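Local structure of metallo-beta-lactamase (Serratia marcescens, 6K4X) at residues Val50-Ile55 with Phe60-Val65; Ala83-Thr88 with Gly122-Arg127. The protein hydrolyses the beta-lactam ring of antibiotics with two active-site zinc ions, as a subclass B3 metallo-beta-lactamase. All coordinates share one frame; numbering follows the deposited sequence. Where two conformers were deposited one is given.

Contact 1 of 2, residues Val50-Ile55 with Phe60-Val65; sequences VVAANI and FKLSDV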
# COMPACT_ATOMS: atom_id res chain seq x y z
N VAL A 50 10.92 7.18 10.68
CA VAL A 50 11.76 6.37 9.82
C VAL A 50 11.56 6.77 8.36
O VAL A 50 12.54 6.99 7.64
CB VAL A 50 11.49 4.88 10.09
CG1 VAL A 50 12.16 3.99 9.08
CG2 VAL A 50 11.87 4.48 11.50
N VAL A 51 10.30 6.85 7.91
CA VAL A 51 10.02 7.20 6.55
C VAL A 51 10.60 8.58 6.21
O VAL A 51 11.19 8.77 5.16
CB VAL A 51 8.51 7.17 6.29
CG1 VAL A 51 8.17 7.70 4.91
CG2 VAL A 51 7.94 5.79 6.49
N ALA A 52 10.43 9.55 7.11
CA ALA A 52 10.94 10.90 6.87
C ALA A 52 12.46 10.89 6.70
O ALA A 52 12.98 11.51 5.76
CB ALA A 52 10.50 11.82 7.98
N ALA A 53 13.16 10.22 7.62
CA ALA A 53 14.60 10.15 7.53
C ALA A 53 15.03 9.42 6.25
O ALA A 53 16.04 9.77 5.63
CB ALA A 53 15.15 9.46 8.76
N ASN A 54 14.27 8.39 5.86
CA ASN A 54 14.58 7.61 4.70
C ASN A 54 14.47 8.46 3.43
O ASN A 54 15.29 8.33 2.53
CB ASN A 54 13.70 6.37 4.65
CG ASN A 54 14.08 5.29 5.65
OD1 ASN A 54 15.16 5.34 6.24
ND2 ASN A 54 13.23 4.29 5.80
N ILE A 55 13.42 9.28 3.34
CA ILE A 55 13.25 10.12 2.18
C ILE A 55 14.46 11.07 2.08
O ILE A 55 15.01 11.26 0.99
CB ILE A 55 11.92 10.89 2.27
CG1 ILE A 55 10.74 9.93 2.11
CG2 ILE A 55 11.87 12.03 1.28
CD1 ILE A 55 9.41 10.53 2.48
N PHE A 60 16.08 13.58 -0.98
CA PHE A 60 14.89 14.35 -1.31
C PHE A 60 14.47 15.21 -0.11
O PHE A 60 14.75 14.87 1.02
CB PHE A 60 13.77 13.42 -1.78
CG PHE A 60 14.16 12.63 -3.00
CD1 PHE A 60 14.41 13.26 -4.21
CD2 PHE A 60 14.34 11.26 -2.93
CE1 PHE A 60 14.80 12.53 -5.32
CE2 PHE A 60 14.70 10.53 -4.05
CZ PHE A 60 14.96 11.17 -5.24
N LYS A 61 13.69 16.26 -0.40
CA LYS A 61 13.14 17.13 0.62
C LYS A 61 11.69 16.77 0.90
O LYS A 61 10.90 16.54 -0.02
CB LYS A 61 13.15 18.57 0.13
CG LYS A 61 14.53 19.15 -0.15
CD LYS A 61 14.50 20.53 -0.77
CE LYS A 61 13.83 21.57 0.11
NZ LYS A 61 12.46 21.89 -0.38
N LEU A 62 11.33 16.75 2.18
CA LEU A 62 9.96 16.43 2.58
C LEU A 62 8.99 17.44 1.95
O LEU A 62 7.89 17.08 1.55
CB LEU A 62 9.85 16.44 4.10
CG LEU A 62 10.68 15.39 4.83
CD1 LEU A 62 10.31 15.36 6.31
CD2 LEU A 62 10.51 14.02 4.22
N SER A 63 9.39 18.71 1.85
CA SER A 63 8.50 19.74 1.34
C SER A 63 8.16 19.52 -0.14
O SER A 63 7.20 20.10 -0.62
CB SER A 63 9.08 21.12 1.56
OG SER A 63 10.29 21.25 0.87
N ASP A 64 8.94 18.69 -0.82
CA ASP A 64 8.67 18.37 -2.22
C ASP A 64 7.73 17.18 -2.40
O ASP A 64 7.34 16.90 -3.52
CB ASP A 64 9.97 18.11 -2.96
CG ASP A 64 10.73 19.39 -3.28
OD1 ASP A 64 10.10 20.47 -3.33
OD2 ASP A 64 11.96 19.28 -3.43
N VAL A 65 7.31 16.53 -1.31
CA VAL A 65 6.31 15.47 -1.40
C VAL A 65 4.93 16.12 -1.47
O VAL A 65 4.51 16.82 -0.54
CB VAL A 65 6.38 14.53 -0.18
CG1 VAL A 65 5.30 13.47 -0.26
CG2 VAL A 65 7.76 13.89 -0.03
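Ile55 meets Phe60 and Leu62 where the chain leaves helix 47-57 and doubles back beside it, the return from helix to strand in the beta-alpha-beta crossover 37-40, 47-57, 65-69. A chi1 of -69° puts Ile55 CG1 beside the backbone N and leaves CG2 anti to it; CG2 lies 3.8 Å from Leu62 CD2 and 3.9 Å from Phe60 CB. A beta-branched residue suits this place, because CG2 reaches both partners while CD1, on the other branch, also brushes Leu62 CD2. That leucine methyl rests on both Ile55 and the Ala52 carbonyl; its twin CD1 comes within 3.9 Å of Ala52 CB, whose small size lets the leucine close to the helix. One backbone bond ties the turn down, Phe60 N to Ile55 O at 3.2 Å, with an N-H...O angle of 159° and the donor tilted from the carbonyl plane. Phe60 offers Ile55 mainly its CB; the ring leads away from the helix to meet the ring of His37 edge-to-face. Leu62 also opens the short 3-10 turn 62-64, which leads into strand 65-69. Around the contact, Leu30 of strand 29-31 touches Ile55 and Phe60, while Leu87 of helix 81-88 packs on Ala52 and Leu62.

Contact 2 of 2, residues Ala83-Thr88 with Gly122-Arg127; sequences AMQKLT and GSAKVR. With SO4 (sulfate ion), chain F.
The approach to edge strand 126-129 of the mixed seven-stranded sheet runs past helix 81-88, and Gln85 on that helix meets Ser123, Ala124 and Lys125 there. With CG anti to the backbone N (chi1 -169°) and the chain bent at chi2, Gln85 lays its CG 3.5 Å from Ala124 O and its CB 3.7 Å from Ser123 OG. No direct hydrogen bond joins the two segments. Instead a water donates to Gln85 OE1 at 2.8 Å and accepts from Ala124 N at 3.0 Å. Glutamine suits this place because its amide serves both ways: OE1 accepts from the water while NE2 donates to Ala90 O just beyond the helix. NE2 also packs 3.5 Å from Lys125 CG, the two side chains crossing at about a right angle. Helix 81-88 joins parallel strands 65-69 and 91-95, a beta-alpha-beta crossover in the alpha-beta/beta-alpha sandwich of this superfamily, and strand 126-129 lies next to 91-95. A sulfate, probably from the crystallisation liquor, sits against segment 122-127. Arg127 grips it edge-on with a two-pronged bond, NH1 to O4 at 2.8 Å and nearly straight at 176°, NH2 to O1 at 2.9 Å. Lys125 N adds a third bond, to sulfate O3, and Arg127 NH2 also bonds Val126 O, from above the carbonyl plane.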
# COMPACT_ATOMS: atom_id res chain seq x y z
N ALA A 83 1.38 12.39 10.48
CA ALA A 83 2.64 13.03 10.77
C ALA A 83 3.36 13.40 9.46
O ALA A 83 3.93 14.49 9.34
CB ALA A 83 3.52 12.16 11.64
N MET A 84 3.37 12.49 8.49
CA MET A 84 3.99 12.78 7.20
C MET A 84 3.25 13.92 6.49
O MET A 84 3.88 14.76 5.83
CB MET A 84 4.01 11.53 6.32
CG MET A 84 4.97 10.43 6.78
SD MET A 84 6.67 10.95 7.03
CE MET A 84 6.93 11.94 5.55
N GLN A 85 1.93 13.99 6.60
CA GLN A 85 1.14 15.06 5.98
C GLN A 85 1.58 16.41 6.56
O GLN A 85 1.80 17.36 5.85
CB GLN A 85 -0.35 14.79 6.21
CG GLN A 85 -1.27 15.70 5.40
CD GLN A 85 -1.30 17.12 5.90
OE1 GLN A 85 -1.35 17.38 7.11
NE2 GLN A 85 -1.27 18.07 4.98
N LYS A 86 1.76 16.47 7.88
CA LYS A 86 2.19 17.70 8.55
C LYS A 86 3.59 18.10 8.09
O LYS A 86 3.88 19.27 7.88
CB LYS A 86 2.21 17.51 10.07
CG LYS A 86 0.85 17.48 10.73
CD LYS A 86 0.91 17.29 12.23
CE LYS A 86 1.14 15.84 12.62
NZ LYS A 86 2.36 15.65 13.45
N LEU A 87 4.49 17.12 8.00
CA LEU A 87 5.90 17.40 7.66
C LEU A 87 6.01 17.88 6.21
O LEU A 87 6.95 18.62 5.89
CB LEU A 87 6.78 16.18 7.87
CG LEU A 87 7.06 15.78 9.32
CD1 LEU A 87 7.72 14.42 9.36
CD2 LEU A 87 7.91 16.82 10.02
N THR A 88 5.14 17.41 5.32
CA THR A 88 5.29 17.62 3.88
C THR A 88 4.38 18.73 3.36
O THR A 88 4.73 19.36 2.36
CB THR A 88 4.98 16.34 3.09
OG1 THR A 88 3.64 15.93 3.38
CG2 THR A 88 5.96 15.23 3.42
N GLY A 122 -5.49 10.85 13.31
CA GLY A 122 -6.23 11.35 12.18
C GLY A 122 -5.40 12.33 11.37
O GLY A 122 -4.58 13.07 11.92
N SER A 123 -5.62 12.33 10.06
CA SER A 123 -4.88 13.19 9.15
C SER A 123 -5.75 14.35 8.65
O SER A 123 -6.95 14.21 8.48
CB SER A 123 -4.31 12.38 8.01
OG SER A 123 -3.53 13.17 7.13
N ALA A 124 -5.08 15.47 8.37
CA ALA A 124 -5.63 16.56 7.59
C ALA A 124 -5.53 16.29 6.09
O ALA A 124 -4.76 15.43 5.64
CB ALA A 124 -4.92 17.85 7.94
N LYS A 125 -6.31 17.03 5.30
CA LYS A 125 -6.16 17.14 3.85
C LYS A 125 -6.39 15.79 3.16
O LYS A 125 -5.72 15.46 2.16
CB LYS A 125 -4.78 17.68 3.46
CG LYS A 125 -4.47 19.10 3.93
CD LYS A 125 -3.65 19.86 2.90
CE LYS A 125 -4.55 20.42 1.82
NZ LYS A 125 -3.81 21.30 0.89
N VAL A 126 -7.39 15.05 3.59
CA VAL A 126 -7.71 13.78 2.97
C VAL A 126 -8.79 14.01 1.90
O VAL A 126 -9.80 14.68 2.13
CB VAL A 126 -8.18 12.74 3.99
CG1 VAL A 126 -8.36 11.40 3.34
CG2 VAL A 126 -7.22 12.66 5.17
N ARG A 127 -8.56 13.45 0.72
CA ARG A 127 -9.48 13.55 -0.40
C ARG A 127 -9.69 12.18 -1.03
O ARG A 127 -8.80 11.35 -1.01
CB ARG A 127 -8.91 14.49 -1.46
CG ARG A 127 -8.40 15.83 -0.94
CD ARG A 127 -9.53 16.76 -0.58
NE ARG A 127 -9.05 18.05 -0.06
CZ ARG A 127 -8.99 18.39 1.23
NH1 ARG A 127 -8.52 19.58 1.59
NH2 ARG A 127 -9.45 17.56 2.14
S SO4 F . -8.97 19.64 5.36
O1 SO4 F . -9.77 18.52 4.90
O2 SO4 F . -9.98 20.49 6.07
O3 SO4 F . -7.85 19.33 6.30
O4 SO4 F . -8.34 20.38 4.27
O HOH W 1 -2.18 15.72 9.16

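In the fold
Helix 81-88 is the element that joins the two contacts, whose centres lie 14 Å apart. In contact 2 it offers Gln85 to segment 122-127; elsewhere on its surface Met84 and Thr88 turn to contact 1. Thr88 CG2 comes to 3.3 Å from Leu62 O, Thr88 CB to 3.7 Å from Val65 O, and Met84 SD to 4.0 Å from Ala52 N, all as packing. The contacts follow one another along the chain and lie on the same side of its centre. One zinc ion is held by His72, His74 and His150, the other by Asp76, His77 and His215, with 4-amino-2-sulfanylbenzoic acid bound at the site; both contacts are plain packing of the fold, away from it.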